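PDB 4V1K: carbohydrate binding module from Ruminococcus flavefaciens, which probably binds plant cell-wall polysaccharides as a non-catalytic module of Cel9A, a family 9 glycoside hydrolase of the cellulosome. Local coordinates for residues A[45-50]-A[126-131]; A[8-13]-A[122-127]; A[28-33]-A[108-113]; A[56-61]-A[76-81]. All blocks are in the same frame, centred on the assembly; numbering follows the deposited sequence.

Contact 1. Residues A[45-50]-A[126-131]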
# COMPACT_ATOMS: atom_id res chain seq x y z
N GLN A 45 5.53 -2.04 -2.25
CA GLN A 45 5.47 -3.41 -1.78
C GLN A 45 5.01 -3.46 -0.32
O GLN A 45 5.50 -2.68 0.51
CB GLN A 45 6.83 -4.11 -1.90
CG GLN A 45 7.28 -4.25 -3.33
CD GLN A 45 8.52 -5.11 -3.48
OE1 GLN A 45 9.39 -5.11 -2.61
NE2 GLN A 45 8.62 -5.84 -4.61
N VAL A 46 4.05 -4.34 -0.05
CA VAL A 46 3.54 -4.56 1.30
C VAL A 46 3.90 -6.01 1.68
O VAL A 46 3.43 -6.98 1.05
CB VAL A 46 2.04 -4.30 1.39
CG1 VAL A 46 1.55 -4.57 2.81
CG2 VAL A 46 1.74 -2.84 0.97
N ASN A 47 4.72 -6.15 2.71
CA ASN A 47 5.18 -7.46 3.21
C ASN A 47 4.33 -7.87 4.38
O ASN A 47 4.26 -7.15 5.40
CB ASN A 47 6.66 -7.40 3.56
CG ASN A 47 7.51 -7.09 2.35
OD1 ASN A 47 7.56 -7.88 1.42
ND2 ASN A 47 8.13 -5.93 2.35
N ILE A 48 3.68 -9.03 4.24
CA ILE A 48 2.76 -9.50 5.27
C ILE A 48 3.11 -10.89 5.75
O ILE A 48 3.75 -11.67 5.04
CB ILE A 48 1.28 -9.46 4.81
CG1 ILE A 48 0.99 -10.43 3.66
CG2 ILE A 48 0.86 -8.06 4.42
CD1 ILE A 48 -0.49 -10.60 3.33
N SER A 49 2.65 -11.21 6.96
CA SER A 49 2.85 -12.52 7.55
C SER A 49 1.67 -12.93 8.42
O SER A 49 0.86 -12.09 8.84
CB SER A 49 4.18 -12.56 8.31
OG SER A 49 4.16 -11.78 9.49
N ALA A 50 1.58 -14.22 8.70
CA ALA A 50 0.46 -14.77 9.44
C ALA A 50 0.93 -16.03 10.16
O ALA A 50 2.09 -16.47 10.00
CB ALA A 50 -0.68 -15.08 8.48
N SER A 126 6.18 -4.75 6.83
CA SER A 126 6.82 -3.60 6.25
C SER A 126 6.09 -3.08 5.01
O SER A 126 5.34 -3.83 4.38
CB SER A 126 8.29 -3.90 5.93
OG SER A 126 8.44 -4.93 4.98
N VAL A 127 6.31 -1.80 4.71
CA VAL A 127 5.86 -1.17 3.47
C VAL A 127 7.11 -0.53 2.85
O VAL A 127 7.86 0.16 3.54
CB VAL A 127 4.73 -0.13 3.69
CG1 VAL A 127 4.29 0.43 2.34
CG2 VAL A 127 3.56 -0.74 4.46
N VAL A 128 7.32 -0.80 1.56
CA VAL A 128 8.51 -0.38 0.82
C VAL A 128 8.12 0.47 -0.38
O VAL A 128 7.25 0.08 -1.15
CB VAL A 128 9.34 -1.59 0.35
CG1 VAL A 128 10.63 -1.15 -0.32
CG2 VAL A 128 9.70 -2.48 1.53
N LEU A 129 8.76 1.63 -0.51
CA LEU A 129 8.65 2.46 -1.71
C LEU A 129 9.92 2.29 -2.53
O LEU A 129 11.04 2.46 -2.00
CB LEU A 129 8.44 3.93 -1.34
CG LEU A 129 7.32 4.29 -0.37
CD1 LEU A 129 7.30 5.81 -0.13
CD2 LEU A 129 5.97 3.82 -0.89
N LYS A 130 9.77 1.90 -3.78
CA LYS A 130 10.89 1.87 -4.74
C LYS A 130 10.80 3.11 -5.65
O LYS A 130 9.72 3.48 -6.08
CB LYS A 130 10.83 0.60 -5.59
CG LYS A 130 10.90 -0.72 -4.79
CD LYS A 130 11.01 -1.93 -5.72
CE LYS A 130 11.22 -3.22 -4.93
NZ LYS A 130 11.59 -4.38 -5.80
N LEU A 131 11.94 3.73 -5.93
CA LEU A 131 11.98 4.98 -6.67
C LEU A 131 12.64 4.85 -8.04
O LEU A 131 13.46 3.95 -8.24
CB LEU A 131 12.80 5.99 -5.87
CG LEU A 131 12.46 6.14 -4.41
CD1 LEU A 131 13.38 7.13 -3.73
CD2 LEU A 131 11.01 6.56 -4.24
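Asn47 and Ser126 join side chain to side chain across strands 41-49 and 121-131, the two central strands of the four-stranded antiparallel sheet in this beta-sandwich module. Asn47 ND2 donates to Ser126 OG at 2.8 Å, the hydroxyl sitting 19° out of the amide plane. Ser126 sets OG between its backbone N and carbonyl carbon (chi1 62°), and that swings the oxygen over toward the neighbouring strand to receive the amide. The same ND2 also rests 3.9 Å from Val128 CG2. Farther along this face, the extended chains of Gln45 and Lys130 lean on each other, with Gln45 OE1 3.5 Å from Lys130 CE; Lys130 NZ also makes a long, weak ion pair with Glu43 OE2.

On the reverse face, Val46 and Val127 form a non-hydrogen-bonded pair and turn their methyls into the core, where Phe33 and Phe112 also pack. Backbone bonds flank this pair and fix the register. On one side Gln45 N meets Val128 O at 2.9 Å and Val128 N meets Gln45 O at 2.8 Å. On the other, Asn47 N reaches Ser126 O at 2.9 Å, but the return bond from Ser126 N to Asn47 O is weak at 3.4 Å, consistent with the classic beta bulge in which Asp125 and Ser126 both face Asn47.

In the next shell, this one amide ties three strands together and its rotation is fixed from both ends, because Thr89 OG1 on strand 87-93 is hydrogen-bonded to Asn47 OD1.

Contact 2. Residues A[8-13]-A[122-127]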
# COMPACT_ATOMS: atom_id res chain seq x y z
N ILE A 8 9.21 1.45 5.82
CA ILE A 8 8.70 1.54 7.19
C ILE A 8 8.35 0.15 7.73
O ILE A 8 7.99 -0.74 6.95
CB ILE A 8 7.48 2.51 7.34
CG1 ILE A 8 6.30 2.05 6.48
CG2 ILE A 8 7.90 3.95 7.04
CD1 ILE A 8 5.01 2.81 6.72
N LYS A 9 8.44 -0.00 9.06
CA LYS A 9 8.10 -1.27 9.73
C LYS A 9 6.98 -1.04 10.75
O LYS A 9 7.23 -0.82 11.95
CB LYS A 9 9.34 -1.87 10.41
CG LYS A 9 10.31 -2.56 9.45
CD LYS A 9 11.46 -3.16 10.24
CE LYS A 9 12.14 -4.34 9.54
NZ LYS A 9 13.23 -3.94 8.61
N PRO A 10 5.71 -1.10 10.26
CA PRO A 10 4.62 -0.70 11.18
C PRO A 10 4.20 -1.78 12.18
O PRO A 10 3.55 -1.45 13.17
CB PRO A 10 3.46 -0.36 10.27
CG PRO A 10 3.84 -0.73 8.91
CD PRO A 10 5.25 -1.24 8.87
N ASN A 11 4.54 -3.04 11.92
CA ASN A 11 4.12 -4.17 12.78
C ASN A 11 2.64 -4.06 13.12
O ASN A 11 2.23 -4.09 14.30
CB ASN A 11 4.96 -4.23 14.08
CG ASN A 11 4.77 -5.53 14.86
OD1 ASN A 11 4.58 -6.61 14.28
ND2 ASN A 11 4.85 -5.44 16.19
N LYS A 12 1.84 -3.87 12.08
CA LYS A 12 0.43 -3.57 12.29
C LYS A 12 -0.43 -4.82 12.10
O LYS A 12 -0.50 -5.37 11.00
CB LYS A 12 -0.02 -2.47 11.34
CG LYS A 12 -1.47 -2.05 11.57
CD LYS A 12 -1.86 -0.90 10.66
CE LYS A 12 -3.33 -0.55 10.83
NZ LYS A 12 -3.68 -0.17 12.23
N LYS A 13 -1.10 -5.23 13.17
CA LYS A 13 -2.04 -6.39 13.14
C LYS A 13 -3.38 -5.97 12.52
O LYS A 13 -3.99 -4.94 12.91
CB LYS A 13 -2.27 -6.92 14.55
CG LYS A 13 -3.26 -8.06 14.65
CD LYS A 13 -2.75 -9.35 14.03
CE LYS A 13 -3.85 -10.41 13.99
NZ LYS A 13 -4.50 -10.68 15.32
N PHE A 122 -3.66 -11.13 9.93
CA PHE A 122 -2.29 -11.02 9.41
C PHE A 122 -1.63 -9.76 9.94
O PHE A 122 -2.30 -8.86 10.46
CB PHE A 122 -2.28 -11.04 7.87
CG PHE A 122 -2.92 -9.83 7.23
CD1 PHE A 122 -4.30 -9.78 7.05
CD2 PHE A 122 -2.17 -8.77 6.78
CE1 PHE A 122 -4.90 -8.69 6.47
CE2 PHE A 122 -2.78 -7.66 6.19
CZ PHE A 122 -4.15 -7.62 6.03
N THR A 123 -0.31 -9.70 9.81
CA THR A 123 0.47 -8.52 10.19
C THR A 123 1.15 -7.89 8.98
O THR A 123 1.71 -8.60 8.12
CB THR A 123 1.54 -8.89 11.25
OG1 THR A 123 0.91 -9.46 12.41
CG2 THR A 123 2.32 -7.65 11.71
N ILE A 124 1.03 -6.56 8.90
CA ILE A 124 1.82 -5.77 7.93
C ILE A 124 3.18 -5.53 8.58
O ILE A 124 3.35 -4.67 9.49
CB ILE A 124 1.11 -4.43 7.57
CG1 ILE A 124 -0.25 -4.72 6.91
CG2 ILE A 124 1.98 -3.56 6.64
CD1 ILE A 124 -1.10 -3.48 6.70
N ASP A 125 4.16 -6.30 8.11
CA ASP A 125 5.51 -6.21 8.66
C ASP A 125 6.30 -5.03 8.13
O ASP A 125 7.05 -4.39 8.90
CB ASP A 125 6.27 -7.50 8.39
CG ASP A 125 5.64 -8.72 9.09
OD1 ASP A 125 5.29 -8.65 10.28
OD2 ASP A 125 5.53 -9.76 8.43
N SER A 126 6.18 -4.75 6.83
CA SER A 126 6.82 -3.60 6.25
C SER A 126 6.09 -3.08 5.01
O SER A 126 5.34 -3.83 4.38
CB SER A 126 8.29 -3.90 5.93
OG SER A 126 8.44 -4.93 4.98
N VAL A 127 6.31 -1.80 4.71
CA VAL A 127 5.86 -1.17 3.47
C VAL A 127 7.11 -0.53 2.85
O VAL A 127 7.86 0.16 3.54
CB VAL A 127 4.73 -0.13 3.69
CG1 VAL A 127 4.29 0.43 2.34
CG2 VAL A 127 3.56 -0.74 4.46
O HOH W 1 6.25 -7.22 12.28
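A G1 beta bulge, with Asn11 and Lys12 both facing Ile124, marks the place where the edge strand 5-15 runs along strand 121-131. A classic bulge at Asp125 and Ser126 lies against Asn47 of strand 41-49, on the other side of 121-131. The pairing with 5-15 comes in two pieces, Ile8 with Val127 and Lys12 with Ile124, their register offset by one residue; Ile8 N meets Val127 O at 2.9 Å, and Ile124 N meets Lys12 O at 2.9 Å.

Pro10 fills the stretch between. Its CG lies 4.1 Å from Ile124 CG2 and its CD 3.6 Å from Asp125 O, while Phe28 packs on the ring from the second sheet. A glycine here would lose the ring's packing on Ile124 CG2 and Phe28 and is likely to leave the backbone freer to flex between the two paired pieces. Beside it, Asn11 CG stands anti to the backbone N (chi1 -168°), which carries OD1 back over strand 121-131, 3.6 Å from Thr123 CG2.

A water donates to Asn11 OD1 at 2.7 Å and to Asp125 OD1 at 2.6 Å, while Asp125 OD2 is held by Ser49. Two acceptor oxygens could not bond each other directly; the water supplies both hydrogens and links the bulges.

Contact 3. Residues A[28-33]-A[108-113]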
# COMPACT_ATOMS: atom_id res chain seq x y z
N PHE A 28 -0.96 4.89 5.39
CA PHE A 28 0.37 5.24 5.90
C PHE A 28 0.78 6.60 5.35
O PHE A 28 0.73 6.84 4.14
CB PHE A 28 1.39 4.18 5.53
CG PHE A 28 1.01 2.81 5.98
CD1 PHE A 28 1.30 2.40 7.29
CD2 PHE A 28 0.34 1.94 5.13
CE1 PHE A 28 0.93 1.14 7.72
CE2 PHE A 28 -0.04 0.69 5.58
CZ PHE A 28 0.26 0.30 6.87
N SER A 29 1.13 7.51 6.25
CA SER A 29 1.54 8.85 5.86
C SER A 29 2.91 8.81 5.16
O SER A 29 3.86 8.19 5.66
CB SER A 29 1.61 9.80 7.09
OG SER A 29 0.37 9.89 7.79
N TYR A 30 3.03 9.48 4.01
CA TYR A 30 4.32 9.52 3.32
C TYR A 30 5.44 10.13 4.20
O TYR A 30 6.60 9.72 4.07
CB TYR A 30 4.22 10.27 2.01
CG TYR A 30 3.55 9.48 0.90
CD1 TYR A 30 4.13 8.28 0.38
CD2 TYR A 30 2.36 9.93 0.32
CE1 TYR A 30 3.52 7.57 -0.66
CE2 TYR A 30 1.77 9.23 -0.72
CZ TYR A 30 2.34 8.06 -1.21
OH TYR A 30 1.75 7.37 -2.27
N LYS A 31 5.10 11.06 5.08
CA LYS A 31 6.10 11.65 5.94
C LYS A 31 6.82 10.61 6.83
O LYS A 31 7.99 10.82 7.24
CB LYS A 31 5.52 12.80 6.77
CG LYS A 31 4.51 12.39 7.81
CD LYS A 31 4.15 13.55 8.73
CE LYS A 31 2.80 13.33 9.40
NZ LYS A 31 2.34 14.56 10.11
N ASP A 32 6.17 9.47 7.10
CA ASP A 32 6.77 8.42 7.91
C ASP A 32 7.96 7.76 7.21
O ASP A 32 8.85 7.18 7.89
CB ASP A 32 5.78 7.33 8.29
CG ASP A 32 4.69 7.80 9.30
OD1 ASP A 32 4.62 8.97 9.69
OD2 ASP A 32 3.88 6.94 9.71
N PHE A 33 7.99 7.85 5.87
CA PHE A 33 9.09 7.25 5.09
C PHE A 33 10.31 8.16 4.97
O PHE A 33 11.42 7.66 4.79
CB PHE A 33 8.62 6.95 3.66
CG PHE A 33 7.58 5.86 3.56
CD1 PHE A 33 6.23 6.15 3.76
CD2 PHE A 33 7.94 4.55 3.26
CE1 PHE A 33 5.26 5.16 3.68
CE2 PHE A 33 6.98 3.57 3.13
CZ PHE A 33 5.64 3.85 3.36
N GLY A 108 -0.16 13.81 2.92
CA GLY A 108 -0.48 12.81 1.93
C GLY A 108 -0.20 11.39 2.41
O GLY A 108 0.78 11.16 3.15
N GLU A 109 -1.00 10.45 1.93
CA GLU A 109 -0.94 9.04 2.32
C GLU A 109 -0.94 8.08 1.12
O GLU A 109 -1.57 8.35 0.09
CB GLU A 109 -2.15 8.66 3.20
CG GLU A 109 -2.21 9.36 4.54
CD GLU A 109 -3.33 8.93 5.44
OE1 GLU A 109 -4.01 7.91 5.16
OE2 GLU A 109 -3.51 9.60 6.50
N ILE A 110 -0.32 6.91 1.35
CA ILE A 110 -0.53 5.71 0.57
C ILE A 110 -1.51 4.83 1.33
O ILE A 110 -1.39 4.66 2.56
CB ILE A 110 0.83 4.99 0.25
CG1 ILE A 110 0.63 3.77 -0.65
CG2 ILE A 110 1.57 4.56 1.52
CD1 ILE A 110 0.24 4.08 -2.06
N LYS A 111 -2.48 4.27 0.61
CA LYS A 111 -3.56 3.45 1.20
C LYS A 111 -3.57 2.03 0.59
O LYS A 111 -3.55 1.87 -0.64
CB LYS A 111 -4.92 4.14 1.04
CG LYS A 111 -4.98 5.51 1.72
CD LYS A 111 -6.20 5.69 2.57
CE LYS A 111 -6.28 7.09 3.12
NZ LYS A 111 -6.76 7.06 4.52
N PHE A 112 -3.55 1.04 1.47
CA PHE A 112 -3.53 -0.40 1.12
C PHE A 112 -4.93 -0.95 1.36
O PHE A 112 -5.38 -1.09 2.51
CB PHE A 112 -2.48 -1.09 2.00
CG PHE A 112 -2.47 -2.60 1.92
CD1 PHE A 112 -2.24 -3.25 0.72
CD2 PHE A 112 -2.61 -3.36 3.08
CE1 PHE A 112 -2.17 -4.64 0.67
CE2 PHE A 112 -2.57 -4.74 3.03
CZ PHE A 112 -2.34 -5.37 1.83
N GLY A 113 -5.63 -1.19 0.27
CA GLY A 113 -7.01 -1.68 0.32
C GLY A 113 -7.04 -3.20 0.35
O GLY A 113 -6.39 -3.87 -0.47
O HOH W 2 -1.66 11.68 6.95
O HOH W 3 2.50 12.49 4.94
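Strand 25-29 pairs here with strand 109-114 in the second sheet of the beta-sandwich, and the chain then leaves the strand through residues 30-33, which have helical backbone angles. Phe28 and Ile110 make the antiparallel hydrogen-bonded pair: Phe28 N bonds to Ile110 O at 2.9 Å, and Ile110 N returns to Phe28 O. Two residues on, Tyr30 N bonds to Gly108 O at 2.9 Å, so the turn stays fastened to the neighbour after the strand pairing has ended.

The Tyr30 ring lies across the backbone of 108-110. Ile110 N sits 3.7 Å above one face, displaced toward the rim, and Tyr30 CZ is 3.7 Å from Ile110 CB. A side chain on Gly108 would come close to this ring. The hydroxyl continues past Ile110 CD1 to a hydrogen bond with Thr63 OG1 on strand 55-64, so the phenol spans from the turn to the next strand.

Ile110 is the hub of the apolar packing. With CG1 anti to its backbone N (chi1 -177°), CG2 is left facing Phe28 CB at 4.0 Å and Phe33 CE1 at 4.3 Å; both phenylalanines go on to touch Ile8 and Val127 of the opposite sheet.

The outer face is polar. Lys111 NZ forms a salt bridge with Glu109 OE1 at 2.9 Å, on the syn side but 34° out of the carboxylate plane, and the other oxygen, Glu109 OE2, takes a hydrogen from a water that accepts from Ser29 OG.

Contact 4. Residues A[56-61]-A[76-81]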
# COMPACT_ATOMS: atom_id res chain seq x y z
N LYS A 56 -5.20 -16.34 -0.90
CA LYS A 56 -5.44 -15.21 -1.79
C LYS A 56 -5.79 -13.91 -1.09
O LYS A 56 -6.61 -13.86 -0.15
CB LYS A 56 -6.54 -15.53 -2.81
CG LYS A 56 -5.95 -16.11 -4.09
CD LYS A 56 -6.99 -16.27 -5.19
CE LYS A 56 -7.85 -17.49 -5.00
NZ LYS A 56 -7.10 -18.76 -5.18
N TYR A 57 -5.16 -12.87 -1.59
CA TYR A 57 -5.49 -11.46 -1.33
C TYR A 57 -6.12 -10.88 -2.59
O TYR A 57 -5.64 -11.14 -3.69
CB TYR A 57 -4.19 -10.67 -1.02
CG TYR A 57 -4.25 -9.17 -1.26
CD1 TYR A 57 -4.69 -8.29 -0.26
CD2 TYR A 57 -3.87 -8.61 -2.47
CE1 TYR A 57 -4.75 -6.92 -0.48
CE2 TYR A 57 -3.94 -7.24 -2.72
CZ TYR A 57 -4.36 -6.40 -1.72
OH TYR A 57 -4.38 -5.04 -2.00
N VAL A 58 -7.15 -10.05 -2.41
CA VAL A 58 -7.72 -9.24 -3.48
C VAL A 58 -7.84 -7.83 -2.93
O VAL A 58 -8.38 -7.62 -1.84
CB VAL A 58 -9.10 -9.72 -3.93
CG1 VAL A 58 -9.63 -8.86 -5.07
CG2 VAL A 58 -9.07 -11.19 -4.33
N GLY A 59 -7.35 -6.85 -3.67
CA GLY A 59 -7.43 -5.46 -3.21
C GLY A 59 -6.88 -4.48 -4.22
O GLY A 59 -6.68 -4.81 -5.36
N GLN A 60 -6.69 -3.24 -3.78
CA GLN A 60 -6.26 -2.13 -4.63
C GLN A 60 -5.53 -1.15 -3.76
O GLN A 60 -5.82 -1.04 -2.55
CB GLN A 60 -7.47 -1.37 -5.22
CG GLN A 60 -8.03 -1.90 -6.46
CD GLN A 60 -9.24 -1.17 -6.92
OE1 GLN A 60 -10.32 -1.46 -6.45
NE2 GLN A 60 -9.09 -0.28 -7.90
N PHE A 61 -4.63 -0.39 -4.38
CA PHE A 61 -3.95 0.73 -3.72
C PHE A 61 -4.55 2.06 -4.15
O PHE A 61 -5.00 2.23 -5.29
CB PHE A 61 -2.44 0.75 -4.02
CG PHE A 61 -1.66 -0.38 -3.39
CD1 PHE A 61 -1.81 -1.69 -3.84
CD2 PHE A 61 -0.78 -0.14 -2.37
CE1 PHE A 61 -1.09 -2.72 -3.27
CE2 PHE A 61 -0.04 -1.16 -1.81
CZ PHE A 61 -0.19 -2.48 -2.25
N GLY A 76 -4.91 2.53 -8.20
CA GLY A 76 -4.43 1.57 -9.16
C GLY A 76 -5.46 0.49 -9.49
O GLY A 76 -6.59 0.45 -8.92
N ASP A 77 -5.07 -0.40 -10.40
CA ASP A 77 -5.94 -1.52 -10.82
C ASP A 77 -6.11 -2.54 -9.68
O ASP A 77 -5.27 -2.62 -8.76
CB ASP A 77 -5.33 -2.24 -12.02
CG ASP A 77 -5.37 -1.44 -13.30
OD1 ASP A 77 -6.18 -0.49 -13.44
OD2 ASP A 77 -4.58 -1.81 -14.21
N GLU A 78 -7.17 -3.33 -9.72
CA GLU A 78 -7.33 -4.44 -8.80
C GLU A 78 -6.20 -5.46 -8.94
O GLU A 78 -5.76 -5.81 -10.07
CB GLU A 78 -8.67 -5.15 -8.99
CG GLU A 78 -9.05 -6.06 -7.81
CD GLU A 78 -10.44 -6.69 -7.95
OE1 GLU A 78 -10.58 -7.66 -8.74
OE2 GLU A 78 -11.36 -6.24 -7.24
N ILE A 79 -5.74 -5.95 -7.80
CA ILE A 79 -4.67 -6.96 -7.69
C ILE A 79 -5.24 -8.23 -7.04
O ILE A 79 -5.95 -8.13 -6.01
CB ILE A 79 -3.53 -6.43 -6.79
CG1 ILE A 79 -2.85 -5.23 -7.47
CG2 ILE A 79 -2.49 -7.51 -6.48
CD1 ILE A 79 -1.94 -4.42 -6.56
N THR A 80 -4.95 -9.40 -7.64
CA THR A 80 -5.17 -10.69 -6.99
C THR A 80 -3.80 -11.35 -6.87
O THR A 80 -3.07 -11.45 -7.85
CB THR A 80 -6.14 -11.58 -7.80
OG1 THR A 80 -7.42 -10.92 -7.93
CG2 THR A 80 -6.35 -12.93 -7.14
N GLN A 81 -3.44 -11.79 -5.66
CA GLN A 81 -2.14 -12.42 -5.36
C GLN A 81 -2.40 -13.61 -4.44
O GLN A 81 -3.12 -13.49 -3.46
CB GLN A 81 -1.27 -11.43 -4.60
CG GLN A 81 -0.03 -11.98 -3.94
CD GLN A 81 1.15 -11.89 -4.85
OE1 GLN A 81 1.26 -10.95 -5.62
NE2 GLN A 81 2.04 -12.86 -4.76
O HOH W 4 -3.72 -1.04 -7.10
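Tyr57 with Gln81 and Gly59 with Ile79 are the hydrogen-bonded pairs of the antiparallel hairpin formed by strands 55-64 and 73-83. Tyr57 N lies 2.8 Å from Gln81 O, and Ile79 N lies 2.9 Å from Gly59 O. Beyond them residues 76-78 depart from regular pairing: Gly76 N still reaches Phe61 O, but a water joins Phe61 N to Asp77 O.

The side-chain hydrogen bond spans this irregular end. Gln60 NE2 meets Gly76 O at 2.8 Å, at 175° at the hydrogen and within the amide plane, while OE1 accepts from Trp115 NE1. Shortened to an alanine, this position is likely to leave Gly76 O and the Trp115 indole N-H without these partners and the backbone of 76-78 less tightly held.

Among apolar contacts, Ile79 CD1 abuts the edge of the Phe61 ring at CE1, 3.8 Å away, and its CG2 meets Tyr57 CE2 at 4.0 Å. The Tyr57 ring has Gly59 N over one face; a CB on Gly59 would strike Tyr57 OH, which bonds to Gly113 O. On the other side of the hairpin, Val58 CG1 lies 3.7 Å from Glu78 CD.

One neutral amide thus satisfies a carbonyl and an indole at once, coupling both hairpin strands to Trp115 without any charge.

Contacts 1 and 2 share strand 121-131 within the four-stranded sheet, their centres 8 Å apart, and a probable hydrogen bond of 2.8 Å from Thr123 N to Ser49 O joins them. Contacts 3 and 4 belong to the opposing sheet, with centres about 17 Å apart on opposite sides of the chain's centre; strand 55-64 pairs with 109-114, and Gly113 N meets Gln60 O at 2.8 Å. Between the sheets, Val46 CG2 of contact 1 packs 3.7 Å from Phe61 CE2 of contact 4, while Ile8 CD1 of contact 2 lies 3.6 Å from Phe33 CZ of contact 3. A bound calcium ion lies about 6 Å from Gly108 of contact 3, and a small butanetriol molecule about 4 Å from the Val58 side chain of contact 4.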